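Local coordinates for protein beta-lactamase (Escherichia coli, PDB 6PQ9) that probably hydrolyses the beta-lactam ring of antibiotics to a substituted beta-amino acid, as a class A extended-spectrum beta-lactamase that gives antibiotic resistance, at residues R142-G145 with K149-N152; S122-A127 with C137-R142; A77-L82 with I87-K92. The protein carries 1 engineered substitution. One frame throughout, in Å; residues are numbered along the deposited sequence.

Contact 1: R142-G145 with K149-N152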
# COMPACT_ATOMS: atom_id res chain seq x y z
N ARG A 142 -5.17 -16.99 2.38
CA ARG A 142 -5.55 -18.40 2.30
C ARG A 142 -5.89 -18.79 0.87
O ARG A 142 -5.51 -19.87 0.41
CB ARG A 142 -6.73 -18.68 3.23
CG ARG A 142 -6.33 -18.90 4.68
CD ARG A 142 -7.44 -18.54 5.65
NE ARG A 142 -8.33 -19.67 5.91
CZ ARG A 142 -8.29 -20.44 7.01
NH1 ARG A 142 -9.16 -21.44 7.17
NH2 ARG A 142 -7.37 -20.21 7.95
N PHE A 143 -6.59 -17.90 0.15
CA PHE A 143 -7.03 -18.21 -1.21
C PHE A 143 -5.85 -18.41 -2.15
O PHE A 143 -5.88 -19.29 -3.01
CB PHE A 143 -7.97 -17.12 -1.73
CG PHE A 143 -8.47 -17.37 -3.13
CD1 PHE A 143 -9.27 -18.48 -3.41
CD2 PHE A 143 -8.15 -16.51 -4.17
CE1 PHE A 143 -9.74 -18.73 -4.71
CE2 PHE A 143 -8.62 -16.75 -5.48
CZ PHE A 143 -9.42 -17.86 -5.74
N VAL A 144 -4.79 -17.60 -1.99
CA VAL A 144 -3.64 -17.69 -2.88
C VAL A 144 -2.54 -18.60 -2.36
O VAL A 144 -1.48 -18.70 -2.99
CB VAL A 144 -3.01 -16.31 -3.16
CG1 VAL A 144 -3.98 -15.43 -3.91
CG2 VAL A 144 -2.52 -15.65 -1.87
N GLY A 145 -2.73 -19.24 -1.22
CA GLY A 145 -1.79 -20.24 -0.75
C GLY A 145 -0.82 -19.82 0.33
O GLY A 145 0.09 -20.59 0.65
N LYS A 149 3.58 -17.66 -0.96
CA LYS A 149 3.11 -17.63 -2.34
C LYS A 149 3.09 -16.21 -2.89
O LYS A 149 3.49 -15.97 -4.04
CB LYS A 149 1.72 -18.24 -2.47
CG LYS A 149 1.64 -19.75 -2.34
CD LYS A 149 2.86 -20.44 -2.92
CE LYS A 149 2.57 -21.89 -3.28
NZ LYS A 149 1.96 -21.99 -4.65
N VAL A 150 2.62 -15.24 -2.08
CA VAL A 150 2.62 -13.86 -2.53
C VAL A 150 4.06 -13.37 -2.70
O VAL A 150 4.37 -12.65 -3.66
CB VAL A 150 1.81 -12.95 -1.57
CG1 VAL A 150 1.70 -11.54 -2.15
CG2 VAL A 150 0.42 -13.52 -1.33
N HIS A 151 4.94 -13.74 -1.77
CA HIS A 151 6.34 -13.34 -1.88
C HIS A 151 6.98 -13.86 -3.16
O HIS A 151 7.71 -13.13 -3.85
CB HIS A 151 7.16 -13.82 -0.68
CG HIS A 151 8.63 -13.84 -0.94
ND1 HIS A 151 9.43 -12.73 -0.76
CD2 HIS A 151 9.45 -14.81 -1.43
CE1 HIS A 151 10.68 -13.03 -1.09
NE2 HIS A 151 10.71 -14.28 -1.51
N ASN A 152 6.73 -15.13 -3.49
CA ASN A 152 7.26 -15.70 -4.72
C ASN A 152 6.71 -14.99 -5.95
O ASN A 152 7.45 -14.72 -6.90
CB ASN A 152 6.93 -17.19 -4.79
CG ASN A 152 7.63 -17.99 -3.71
OD1 ASN A 152 8.69 -17.60 -3.22
ND2 ASN A 152 7.03 -19.12 -3.34
O HOH W 1 2.75 -19.91 1.04

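Contact 2: S122-A127 with C137-R142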
# COMPACT_ATOMS: atom_id res chain seq x y z
N SER A 122 -14.80 -10.50 -5.48
CA SER A 122 -14.99 -9.08 -5.70
C SER A 122 -15.27 -8.33 -4.40
O SER A 122 -14.60 -7.34 -4.08
CB SER A 122 -16.13 -8.88 -6.70
OG SER A 122 -16.18 -7.55 -7.16
N GLU A 123 -16.24 -8.80 -3.62
CA GLU A 123 -16.59 -8.08 -2.39
C GLU A 123 -15.48 -8.17 -1.35
O GLU A 123 -15.23 -7.20 -0.62
CB GLU A 123 -17.92 -8.60 -1.82
CG GLU A 123 -18.35 -7.81 -0.57
CD GLU A 123 -19.57 -8.39 0.14
OE1 GLU A 123 -20.31 -9.19 -0.47
OE2 GLU A 123 -19.79 -8.03 1.32
N ILE A 124 -14.80 -9.32 -1.25
CA ILE A 124 -13.69 -9.44 -0.30
C ILE A 124 -12.53 -8.55 -0.72
O ILE A 124 -11.86 -7.94 0.12
CB ILE A 124 -13.26 -10.91 -0.18
CG1 ILE A 124 -14.44 -11.80 0.21
CG2 ILE A 124 -12.12 -11.04 0.84
CD1 ILE A 124 -14.27 -13.25 -0.16
N LEU A 125 -12.26 -8.47 -2.03
CA LEU A 125 -11.18 -7.63 -2.53
C LEU A 125 -11.47 -6.15 -2.30
O LEU A 125 -10.57 -5.38 -1.95
CB LEU A 125 -10.97 -7.87 -4.02
CG LEU A 125 -9.91 -8.88 -4.43
CD1 LEU A 125 -9.99 -9.04 -5.94
CD2 LEU A 125 -8.55 -8.40 -3.98
N LYS A 126 -12.71 -5.74 -2.54
CA LYS A 126 -13.09 -4.35 -2.31
C LYS A 126 -12.87 -3.97 -0.85
O LYS A 126 -12.23 -2.95 -0.55
CB LYS A 126 -14.54 -4.15 -2.74
CG LYS A 126 -15.17 -2.83 -2.33
CD LYS A 126 -14.64 -1.67 -3.17
CE LYS A 126 -15.45 -0.41 -2.93
NZ LYS A 126 -14.69 0.82 -3.27
N ALA A 127 -13.35 -4.80 0.08
CA ALA A 127 -13.13 -4.54 1.51
C ALA A 127 -11.64 -4.46 1.84
O ALA A 127 -11.22 -3.61 2.64
CB ALA A 127 -13.79 -5.63 2.35
N CYS A 137 -8.10 -9.52 4.22
CA CYS A 137 -6.70 -9.77 3.89
C CYS A 137 -6.32 -11.23 4.12
O CYS A 137 -5.74 -11.88 3.24
CB CYS A 137 -5.82 -8.85 4.73
SG CYS A 137 -4.06 -9.13 4.55
N ASP A 138 -6.65 -11.77 5.29
CA ASP A 138 -6.24 -13.14 5.62
C ASP A 138 -7.05 -14.17 4.85
O ASP A 138 -6.51 -15.22 4.47
CB ASP A 138 -6.36 -13.36 7.12
CG ASP A 138 -5.30 -12.61 7.89
OD1 ASP A 138 -4.44 -11.95 7.25
OD2 ASP A 138 -5.31 -12.67 9.13
N ILE A 139 -8.33 -13.90 4.60
CA ILE A 139 -9.12 -14.74 3.71
C ILE A 139 -8.43 -14.88 2.35
O ILE A 139 -8.28 -15.98 1.81
CB ILE A 139 -10.55 -14.18 3.57
CG1 ILE A 139 -11.33 -14.37 4.87
CG2 ILE A 139 -11.28 -14.82 2.39
CD1 ILE A 139 -12.49 -13.41 5.00
N LEU A 140 -7.98 -13.75 1.79
CA LEU A 140 -7.35 -13.80 0.47
C LEU A 140 -5.97 -14.45 0.52
O LEU A 140 -5.57 -15.09 -0.46
CB LEU A 140 -7.27 -12.40 -0.14
CG LEU A 140 -8.63 -11.77 -0.45
CD1 LEU A 140 -8.46 -10.32 -0.88
CD2 LEU A 140 -9.40 -12.58 -1.50
N PHE A 141 -5.22 -14.30 1.62
CA PHE A 141 -3.95 -15.00 1.74
C PHE A 141 -4.16 -16.50 1.65
O PHE A 141 -3.43 -17.20 0.95
CB PHE A 141 -3.24 -14.66 3.06
CG PHE A 141 -2.21 -13.56 2.95
CD1 PHE A 141 -1.20 -13.62 1.99
CD2 PHE A 141 -2.24 -12.48 3.81
CE1 PHE A 141 -0.24 -12.59 1.89
CE2 PHE A 141 -1.30 -11.46 3.72
CZ PHE A 141 -0.30 -11.52 2.75
N ARG A 142 -5.17 -16.99 2.38
CA ARG A 142 -5.55 -18.40 2.30
C ARG A 142 -5.89 -18.79 0.87
O ARG A 142 -5.51 -19.87 0.41
CB ARG A 142 -6.73 -18.68 3.23
CG ARG A 142 -6.33 -18.90 4.68
CD ARG A 142 -7.44 -18.54 5.65
NE ARG A 142 -8.33 -19.67 5.91
CZ ARG A 142 -8.29 -20.44 7.01
NH1 ARG A 142 -9.16 -21.44 7.17
NH2 ARG A 142 -7.37 -20.21 7.95

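Contact 3: A77-L82 with I87-K92. With ACT (acetate ion), chain C.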
# COMPACT_ATOMS: atom_id res chain seq x y z
N ALA A 77 -1.63 -10.60 -6.38
CA ALA A 77 -1.51 -12.05 -6.40
C ALA A 77 -2.86 -12.72 -6.62
O ALA A 77 -2.95 -13.72 -7.35
CB ALA A 77 -0.86 -12.55 -5.10
N VAL A 78 -3.93 -12.19 -6.01
CA VAL A 78 -5.26 -12.78 -6.16
C VAL A 78 -5.75 -12.64 -7.60
O VAL A 78 -6.25 -13.59 -8.21
CB VAL A 78 -6.26 -12.13 -5.18
CG1 VAL A 78 -7.72 -12.58 -5.49
CG2 VAL A 78 -5.88 -12.41 -3.73
N LEU A 79 -5.61 -11.43 -8.16
CA LEU A 79 -6.11 -11.20 -9.50
C LEU A 79 -5.31 -11.98 -10.52
O LEU A 79 -5.88 -12.54 -11.47
CB LEU A 79 -6.08 -9.70 -9.81
CG LEU A 79 -7.11 -8.95 -8.95
CD1 LEU A 79 -6.91 -7.43 -9.00
CD2 LEU A 79 -8.52 -9.36 -9.36
N ASP A 80 -4.00 -12.07 -10.32
CA ASP A 80 -3.16 -12.87 -11.21
C ASP A 80 -3.63 -14.32 -11.25
O ASP A 80 -3.78 -14.91 -12.32
CB ASP A 80 -1.70 -12.78 -10.77
CG ASP A 80 -0.78 -13.54 -11.69
OD1 ASP A 80 -0.59 -13.05 -12.83
OD2 ASP A 80 -0.26 -14.61 -11.29
N LYS A 81 -3.87 -14.90 -10.07
CA LYS A 81 -4.44 -16.24 -9.99
C LYS A 81 -5.78 -16.33 -10.71
O LYS A 81 -6.02 -17.30 -11.43
CB LYS A 81 -4.58 -16.62 -8.52
CG LYS A 81 -5.43 -17.84 -8.22
CD LYS A 81 -5.15 -18.26 -6.79
CE LYS A 81 -6.07 -19.33 -6.31
NZ LYS A 81 -5.93 -20.56 -7.12
N LEU A 82 -6.66 -15.33 -10.55
CA LEU A 82 -7.93 -15.35 -11.26
C LEU A 82 -7.72 -15.29 -12.77
O LEU A 82 -8.41 -15.99 -13.52
CB LEU A 82 -8.83 -14.19 -10.83
CG LEU A 82 -9.30 -14.07 -9.37
CD1 LEU A 82 -10.46 -13.09 -9.25
CD2 LEU A 82 -9.65 -15.42 -8.76
N ILE A 87 -10.84 -17.85 -13.46
CA ILE A 87 -11.85 -17.81 -12.42
C ILE A 87 -12.48 -16.43 -12.42
O ILE A 87 -11.78 -15.42 -12.55
CB ILE A 87 -11.24 -18.13 -11.04
CG1 ILE A 87 -10.65 -19.55 -11.01
CG2 ILE A 87 -12.27 -17.92 -9.94
CD1 ILE A 87 -9.47 -19.71 -10.06
N SER A 88 -13.80 -16.38 -12.30
CA SER A 88 -14.49 -15.10 -12.30
C SER A 88 -14.27 -14.36 -10.98
O SER A 88 -14.26 -14.97 -9.90
CB SER A 88 -15.99 -15.30 -12.54
OG SER A 88 -16.71 -14.11 -12.25
N ILE A 89 -14.11 -13.04 -11.06
CA ILE A 89 -14.05 -12.24 -9.85
C ILE A 89 -15.35 -12.32 -9.06
O ILE A 89 -15.39 -11.93 -7.88
CB ILE A 89 -13.70 -10.77 -10.18
CG1 ILE A 89 -13.01 -10.11 -8.99
CG2 ILE A 89 -14.95 -9.99 -10.60
CD1 ILE A 89 -12.71 -8.66 -9.23
N ASP A 90 -16.43 -12.81 -9.67
CA ASP A 90 -17.70 -12.98 -8.98
C ASP A 90 -17.84 -14.34 -8.33
O ASP A 90 -18.84 -14.58 -7.64
CB ASP A 90 -18.86 -12.75 -9.95
CG ASP A 90 -18.89 -11.33 -10.48
OD1 ASP A 90 -18.76 -10.39 -9.67
OD2 ASP A 90 -19.04 -11.17 -11.71
N LYS A 91 -16.87 -15.24 -8.52
CA LYS A 91 -16.90 -16.52 -7.83
C LYS A 91 -17.01 -16.30 -6.32
O LYS A 91 -16.36 -15.42 -5.75
CB LYS A 91 -15.63 -17.30 -8.16
CG LYS A 91 -15.26 -18.36 -7.15
CD LYS A 91 -16.09 -19.58 -7.37
CE LYS A 91 -15.48 -20.78 -6.71
NZ LYS A 91 -16.53 -21.83 -6.56
N LYS A 92 -17.84 -17.11 -5.67
CA LYS A 92 -18.11 -16.94 -4.25
C LYS A 92 -17.34 -17.94 -3.41
O LYS A 92 -17.27 -19.13 -3.74
CB LYS A 92 -19.60 -17.05 -3.97
CG LYS A 92 -20.37 -15.85 -4.49
CD LYS A 92 -21.74 -15.73 -3.83
CE LYS A 92 -22.60 -14.69 -4.54
NZ LYS A 92 -24.03 -14.82 -4.15
C ACT C . -14.69 -12.67 -14.76
O ACT C . -15.89 -12.90 -15.14
OXT ACT C . -14.26 -11.98 -13.77
CH3 ACT C . -13.58 -13.35 -15.67

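Contact 1: R142-G145 with K149-N152
Gly145 and Lys149 face each other across a tight connection between two helices, with their CA atoms 5.8 Å apart. Helix 134-144 runs out at this point. Gly145 takes a positive phi of 102° and bonds back into the last turn, which is a Schellman motif. One of those bonds joins Gly145 N to Arg142 O at 3.3 Å. The positive phi is one that glycine readily adopts. With no CB on Gly145, its backbone lies close to CG of Lys149. No direct hydrogen bond joins the two segments. A water does the work instead: it donates to Gly145 O at 2.8 Å and accepts from Lys149 N at 3.1 Å. It thus couples the end of one helix to the first turn of the next, helix 147-156.

The arrangement is two consecutive helices joined by a short turn, in the all-helical domain of the class A beta-lactamase fold. Helix 70-85 packs against both: Leu74 touches Val144 and Val150, and Val78 touches Val144.

The aliphatic part of Lys149 lies over the end of the first helix. Its CB is 3.3 Å from Val144 O, and its CG is 3.5 Å from Gly145 O. The chain then bends at chi2 (-34°) and again at chi4, and its amino end leads away from the other segment. On the more buried side the contact is apolar. CG2 of Val144 meets CG2 of Val150 at 3.7 Å, and the two side chains cross obliquely. In Val150 this methyl sits beside its own backbone N, anti to the carbonyl carbon. The CB of Val144 points toward the second helix, whereas the CB of Val150 points neither toward nor away from the first segment. Ile164 also packs on Val150.

Contact 2: S122-A127 with C137-R142
Ile124 and Leu140 bring together two consecutive helices of the helical domain of this class A beta-lactamase. The short segments of helices 121-130 and 134-144 approach to 9.7 Å between axes. They cross at a signed angle of -128°, well short of antiparallel. The nearest CA atoms are those of Ile124 and Leu140, 7.7 Å apart.

Polar groups work at the margins, where they tie the helices to other parts of the fold. The Asp138 carboxylate accepts from two backbone N-H groups, Glu168 N on OD1 and Glu169 N on OD2, which holds it to helix 168-171. On the other helix, Glu123 OE2 is hydrogen-bonded to the hydroxyl of Tyr112.

Between the segments the contact is wholly apolar, and no hydrogen bond crosses it. All four touching residues are buried, and Val78 of helix 70-85 extends the packing by touching Leu140. CG2 of Ile124 is the central group. It is anti to the backbone N and leans over the side of Leu140, 3.8 Å from its CG. The two side chains slide past each other in opposite directions. The same methyl lies 4.2 Å from CG2 of Ile139, so it faces two successive residues of the second helix. The two methyls of Leu140 serve different partners. CD2 stays with Ile124, at 3.9 Å from Ile124 CG2. CD1 meets Leu125, whose side chain crosses that of Leu140 at about a right angle, with Leu125 CD2 3.6 Å from Leu140 CD1.

Contact 3: A77-L82 with I87-K92
Chi1 of -61° puts CG of Leu82 beside its backbone N, and chi2 of -165° then turns one methyl to Ile87 and the other to Ile89. CD2 of Leu82 meets CG2 of Ile87 at 3.8 Å, while CD1 reaches CA of Ile89 at 3.7 Å. Both isoleucine side chains cross that of Leu82 at about a right angle. Leu79 adds a looser touch, CD2 to Ile89 CD1 at 4.3 Å.

One hydrogen bond fixes the backbones together. Ile87 N donates to Leu82 O at 3.1 Å. The N-H comes in within the plane of the Leu82 carbonyl and meets one of the oxygen's lone pairs. This holds the loop that connects helix 70-85 to strand 92-95 back against the helix. The loop then makes a type I beta turn from Ser88 to Lys91. Ser88 OG accepts from Asp90 N at 2.9 Å, an ST turn.

An acetate, probably from the crystallisation liquor, sits on this turn. Its OXT takes the N-H of Ile89 at 2.9 Å with a nearly straight angle of 167°. Its other oxygen, O, has a weak bond from Ser88 OG at 3.2 Å.

From the N terminus, contact 3 comes first: it folds residues 87-92 back on helix 70-85 and closes a short loop. The chain passes through strand 92-95 to helix 121-130. There contact 2 closes the next loop, packing that helix on helix 134-144. Contact 1 follows directly and shares Arg142 with contact 2. It closes the turn into helix 147-156. The contacts stand in series, and none encloses or crosses another. Helix 70-85 ties them together: Leu82 CD2 packs on Phe143 CE2 of contact 1, and Leu79 CD2 on Leu125 CD1 of contact 2. Ser122 N probably bonds Ile89 O, joining contacts 2 and 3. Phe141 CE1 touches Val150 CG2, joining contacts 1 and 2.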